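Local coordinates for protein carbohydrate kinase, pfkB family (Enterococcus faecalis, PDB 3KTN) that probably phosphorylates a sugar acid such as 2-keto-3-deoxygluconate, as a magnesium-binding carbohydrate kinase of the PfkB (ribokinase-like) family, at residues 251-256 with 262-267; 286-291 with 300-305. All blocks are in the same frame, centred on the assembly; numbering follows the deposited sequence.

Contact 1 of 2, residues 251-256 with 262-267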
# COMPACT_ATOMS: atom_id res chain seq x y z
N TYR A 251 -0.26 -31.83 -11.41
CA TYR A 251 0.73 -32.54 -10.62
C TYR A 251 2.16 -32.23 -11.03
O TYR A 251 2.42 -31.84 -12.16
CB TYR A 251 0.52 -34.05 -10.75
CG TYR A 251 -0.83 -34.53 -10.29
CD1 TYR A 251 -1.02 -34.98 -8.99
CD2 TYR A 251 -1.92 -34.52 -11.16
CE1 TYR A 251 -2.27 -35.43 -8.56
CE2 TYR A 251 -3.17 -34.96 -10.74
CZ TYR A 251 -3.34 -35.42 -9.45
OH TYR A 251 -4.57 -35.86 -9.03
N LEU A 252 3.07 -32.41 -10.09
CA LEU A 252 4.47 -32.20 -10.36
C LEU A 252 5.18 -33.49 -9.99
O LEU A 252 4.88 -34.10 -8.96
CB LEU A 252 5.03 -31.05 -9.53
CG LEU A 252 6.47 -30.69 -9.92
CD1 LEU A 252 6.45 -30.06 -11.32
CD2 LEU A 252 7.09 -29.72 -8.90
N SER A 253 6.12 -33.91 -10.82
CA SER A 253 6.87 -35.13 -10.55
C SER A 253 8.33 -34.90 -10.90
O SER A 253 8.65 -34.36 -11.96
CB SER A 253 6.30 -36.28 -11.38
OG SER A 253 6.86 -37.51 -10.95
N GLY A 254 9.22 -35.31 -10.01
CA GLY A 254 10.63 -35.13 -10.28
C GLY A 254 11.32 -36.44 -10.63
O GLY A 254 10.91 -37.51 -10.17
N TYR A 255 12.36 -36.35 -11.45
CA TYR A 255 13.12 -37.54 -11.82
C TYR A 255 14.61 -37.25 -11.70
O TYR A 255 15.05 -36.11 -11.89
CB TYR A 255 12.79 -37.98 -13.25
CG TYR A 255 12.92 -36.89 -14.28
CD1 TYR A 255 14.17 -36.44 -14.69
CD2 TYR A 255 11.78 -36.28 -14.81
CE1 TYR A 255 14.29 -35.40 -15.60
CE2 TYR A 255 11.89 -35.24 -15.73
CZ TYR A 255 13.15 -34.81 -16.11
OH TYR A 255 13.27 -33.78 -17.01
N LEU A 256 15.36 -38.29 -11.35
CA LEU A 256 16.81 -38.18 -11.18
C LEU A 256 17.48 -39.41 -11.78
O LEU A 256 17.24 -40.54 -11.35
CB LEU A 256 17.14 -38.08 -9.68
CG LEU A 256 18.60 -38.11 -9.22
CD1 LEU A 256 19.40 -37.01 -9.89
CD2 LEU A 256 18.63 -37.97 -7.71
N TYR A 262 17.62 -44.92 -12.28
CA TYR A 262 16.51 -44.03 -12.56
C TYR A 262 15.57 -43.97 -11.37
O TYR A 262 15.01 -44.98 -10.96
CB TYR A 262 15.75 -44.51 -13.80
CG TYR A 262 14.36 -43.93 -13.94
CD1 TYR A 262 14.13 -42.56 -13.81
CD2 TYR A 262 13.27 -44.76 -14.22
CE1 TYR A 262 12.86 -42.03 -13.95
CE2 TYR A 262 12.00 -44.24 -14.37
CZ TYR A 262 11.79 -42.87 -14.23
OH TYR A 262 10.53 -42.35 -14.39
N GLN A 263 15.39 -42.77 -10.82
CA GLN A 263 14.52 -42.58 -9.67
C GLN A 263 13.48 -41.50 -9.97
O GLN A 263 13.82 -40.36 -10.28
CB GLN A 263 15.34 -42.19 -8.45
CG GLN A 263 14.68 -42.58 -7.15
CD GLN A 263 14.45 -44.07 -7.06
OE1 GLN A 263 15.38 -44.86 -7.19
NE2 GLN A 263 13.20 -44.47 -6.86
N GLN A 264 12.21 -41.88 -9.87
CA GLN A 264 11.11 -40.97 -10.13
C GLN A 264 10.28 -40.85 -8.86
O GLN A 264 10.06 -41.84 -8.16
CB GLN A 264 10.24 -41.54 -11.26
CG GLN A 264 9.00 -40.72 -11.60
CD GLN A 264 9.28 -39.64 -12.61
OE1 GLN A 264 9.72 -39.91 -13.72
NE2 GLN A 264 9.00 -38.39 -12.24
N SER A 265 9.83 -39.64 -8.55
CA SER A 265 9.02 -39.43 -7.36
C SER A 265 7.56 -39.66 -7.74
O SER A 265 7.23 -39.69 -8.93
CB SER A 265 9.17 -38.00 -6.84
OG SER A 265 8.39 -37.10 -7.60
N GLU A 266 6.69 -39.83 -6.76
CA GLU A 266 5.28 -40.02 -7.05
C GLU A 266 4.70 -38.65 -7.38
O GLU A 266 5.21 -37.64 -6.90
CB GLU A 266 4.56 -40.62 -5.84
CG GLU A 266 4.80 -39.87 -4.54
CD GLU A 266 3.99 -40.43 -3.38
OE1 GLU A 266 4.12 -41.65 -3.09
OE2 GLU A 266 3.22 -39.67 -2.75
N LYS A 267 3.66 -38.61 -8.21
CA LYS A 267 3.03 -37.35 -8.59
C LYS A 267 2.58 -36.59 -7.34
O LYS A 267 1.95 -37.17 -6.45
CB LYS A 267 1.79 -37.58 -9.46
CG LYS A 267 2.04 -38.17 -10.83
CD LYS A 267 0.77 -38.11 -11.67
CE LYS A 267 -0.43 -38.75 -10.96
NZ LYS A 267 -1.70 -38.61 -11.75
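Lys267 lays the end of its side chain over one face of the Tyr251 ring, with NZ 4.1 Å from the ring centroid and only 13° off the normal, a cation-pi contact. CE rides above the same face as a CH-pi partner, and the bend of the lysine at chi3 (-53°) turns the ammonium back over the ring, while CB lies 3.9 Å from Tyr251 CD1. Further along, Gln264 reaches across: its NE2 comes within 2.6 Å of Ser253 OG, but the angle at the hydrogen is poor and the bond weak. The other end of that amide is held more firmly, because Tyr262 OH donates to a lone pair of Gln264 OE1 in the carbonyl plane, which probably fixes the amide's orientation. These residues belong to a beta hairpin, 250-257 with 262-269, at one margin of the large mixed sheet of the ribokinase-like fold. Its regular part is the two-bond pair of Leu256 and Gln263, with Leu256 N 2.8 Å from Gln263 O; next to it Tyr255 faces Gln264 as a non-hydrogen-bonded pair. Past Gln264 the pattern breaks: Ser265 N still donates to Gly254 O at 2.9 Å, but Gly254 N turns to the side-chain oxygen Ser265 OG, 3.1 Å away. A chi1 of 79° swings that hydroxyl in where regular antiparallel pairing would probably offer Ser265 O.

Contact 2 of 2, residues 286-291 with 300-305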
# COMPACT_ATOMS: atom_id res chain seq x y z
N ILE A 286 17.84 -30.93 -5.37
CA ILE A 286 18.69 -31.99 -5.91
C ILE A 286 20.12 -31.78 -5.44
O ILE A 286 20.75 -32.70 -4.92
CB ILE A 286 18.68 -32.01 -7.46
CG1 ILE A 286 17.29 -32.40 -7.98
CG2 ILE A 286 19.74 -32.97 -7.98
CD1 ILE A 286 16.73 -33.70 -7.41
N LEU A 287 20.63 -30.56 -5.61
CA LEU A 287 21.99 -30.25 -5.19
C LEU A 287 22.17 -30.46 -3.69
O LEU A 287 23.21 -30.94 -3.25
CB LEU A 287 22.36 -28.81 -5.56
CG LEU A 287 22.50 -28.58 -7.06
CD1 LEU A 287 23.03 -27.19 -7.35
CD2 LEU A 287 23.44 -29.63 -7.63
N TYR A 288 21.15 -30.11 -2.91
CA TYR A 288 21.24 -30.28 -1.46
C TYR A 288 21.35 -31.76 -1.12
O TYR A 288 22.12 -32.14 -0.24
CB TYR A 288 20.01 -29.71 -0.75
CG TYR A 288 20.13 -29.84 0.75
CD1 TYR A 288 21.10 -29.12 1.45
CD2 TYR A 288 19.34 -30.75 1.46
CE1 TYR A 288 21.27 -29.29 2.82
CE2 TYR A 288 19.51 -30.93 2.83
CZ TYR A 288 20.48 -30.20 3.50
OH TYR A 288 20.66 -30.38 4.86
N GLY A 289 20.56 -32.57 -1.81
CA GLY A 289 20.58 -34.00 -1.58
C GLY A 289 21.97 -34.53 -1.90
O GLY A 289 22.49 -35.41 -1.22
N TYR A 290 22.57 -33.97 -2.95
CA TYR A 290 23.90 -34.37 -3.37
C TYR A 290 24.92 -34.03 -2.28
O TYR A 290 25.74 -34.87 -1.90
CB TYR A 290 24.29 -33.64 -4.65
CG TYR A 290 25.57 -34.15 -5.27
CD1 TYR A 290 25.58 -35.34 -5.99
CD2 TYR A 290 26.77 -33.48 -5.09
CE1 TYR A 290 26.75 -35.85 -6.53
CE2 TYR A 290 27.96 -33.98 -5.62
CZ TYR A 290 27.94 -35.16 -6.34
OH TYR A 290 29.11 -35.66 -6.87
N SER A 291 24.85 -32.80 -1.78
CA SER A 291 25.77 -32.34 -0.74
C SER A 291 25.67 -33.18 0.52
O SER A 291 26.61 -33.23 1.32
CB SER A 291 25.48 -30.87 -0.39
OG SER A 291 24.22 -30.75 0.25
N VAL A 300 15.27 -37.03 -4.77
CA VAL A 300 14.21 -36.69 -5.71
C VAL A 300 12.90 -36.39 -4.97
O VAL A 300 12.12 -35.55 -5.41
CB VAL A 300 13.99 -37.81 -6.76
CG1 VAL A 300 13.29 -39.00 -6.13
CG2 VAL A 300 13.19 -37.28 -7.93
N THR A 301 12.66 -37.08 -3.86
CA THR A 301 11.45 -36.84 -3.08
C THR A 301 11.52 -35.46 -2.42
O THR A 301 10.58 -34.68 -2.47
CB THR A 301 11.28 -37.90 -1.97
OG1 THR A 301 10.95 -39.16 -2.55
CG2 THR A 301 10.17 -37.48 -1.01
N PHE A 302 12.66 -35.18 -1.80
CA PHE A 302 12.89 -33.92 -1.13
C PHE A 302 12.79 -32.75 -2.13
O PHE A 302 12.12 -31.76 -1.86
CB PHE A 302 14.28 -33.93 -0.50
CG PHE A 302 14.63 -32.68 0.24
CD1 PHE A 302 14.35 -32.54 1.59
CD2 PHE A 302 15.26 -31.63 -0.42
CE1 PHE A 302 14.69 -31.38 2.28
CE2 PHE A 302 15.60 -30.46 0.26
CZ PHE A 302 15.31 -30.34 1.61
N ALA A 303 13.45 -32.90 -3.27
CA ALA A 303 13.47 -31.86 -4.30
C ALA A 303 12.10 -31.58 -4.94
O ALA A 303 11.79 -30.43 -5.24
CB ALA A 303 14.48 -32.23 -5.38
N THR A 304 11.31 -32.63 -5.15
CA THR A 304 9.99 -32.46 -5.75
C THR A 304 9.07 -31.68 -4.80
O THR A 304 8.34 -30.79 -5.23
CB THR A 304 9.35 -33.83 -6.10
OG1 THR A 304 10.27 -34.59 -6.90
CG2 THR A 304 8.06 -33.64 -6.89
N VAL A 305 9.13 -32.01 -3.51
CA VAL A 305 8.32 -31.31 -2.52
C VAL A 305 8.76 -29.84 -2.49
O VAL A 305 7.93 -28.93 -2.40
CB VAL A 305 8.47 -31.93 -1.12
CG1 VAL A 305 7.79 -31.06 -0.07
CG2 VAL A 305 7.87 -33.33 -1.11
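The rings of Tyr288 and Phe302 meet obliquely, their planes inclined at 33° and their centroids 5.7 Å apart, a geometry that is neither a stack nor an edge-to-face pair. Contact is made at one corner of each ring: Tyr288 CD2 lies 3.9 Å from Phe302 CE2, with Phe302 CZ slightly farther off. In both residues CG stands anti to the backbone N (chi1 -178° in Tyr288), which carries the two rings out from their helices on the same side of the interface. There they join a larger aromatic cluster, since Trp294 meets both of them edge to face and Phe47 packs against both as well.

Away from the rings the contact is aliphatic and much tighter. Ile286 sends its CG1 branch across, and CD1 presses on the methyl of Ala303, CD1 to CB 3.4 Å, closer than ordinary van der Waals packing. The same CD1 also approaches the backbone of the other helix, 4.3 Å from Val300 CA. With a side chain as small as that of Ala303 in the way, the backbones can draw near, and CA of Ile286 is 5.5 Å from CA of Ala303. No hydrogen bond crosses between the segments, and all five touching residues are buried. Phe198 on the neighbouring strand 196-198 packs against Ile286 from outside the pair. The axes of segments 286-291 and 300-305 pass 8.6 Å apart, N-to-C directions at 148°; helices 278-291 and 296-310 thus form an antiparallel helical hairpin, packed beside the central sheet of the PfkB, ribokinase-like alpha/beta fold.

How the contacts relate
Contacts 1 and 2 follow one another along the chain, the hairpin closing before the helix pair begins, and their centres lie 11 Å apart. They meet directly where helix 296-310 rests on the hairpin: Ser265 OG and Thr304 OG1 are 3.2 Å apart, a probable hydrogen bond, and Val300 CG2 packs on Gly254 O at 3.2 Å. Segment 300-305 thus touches segment 286-291 and the hairpin at once, tying the edge of the sheet to the helix layer. Both contacts lie away from the magnesium site formed with Asp274 and Ile276, although Leu252 in contact 1 has its side chain about 10 Å from the ion.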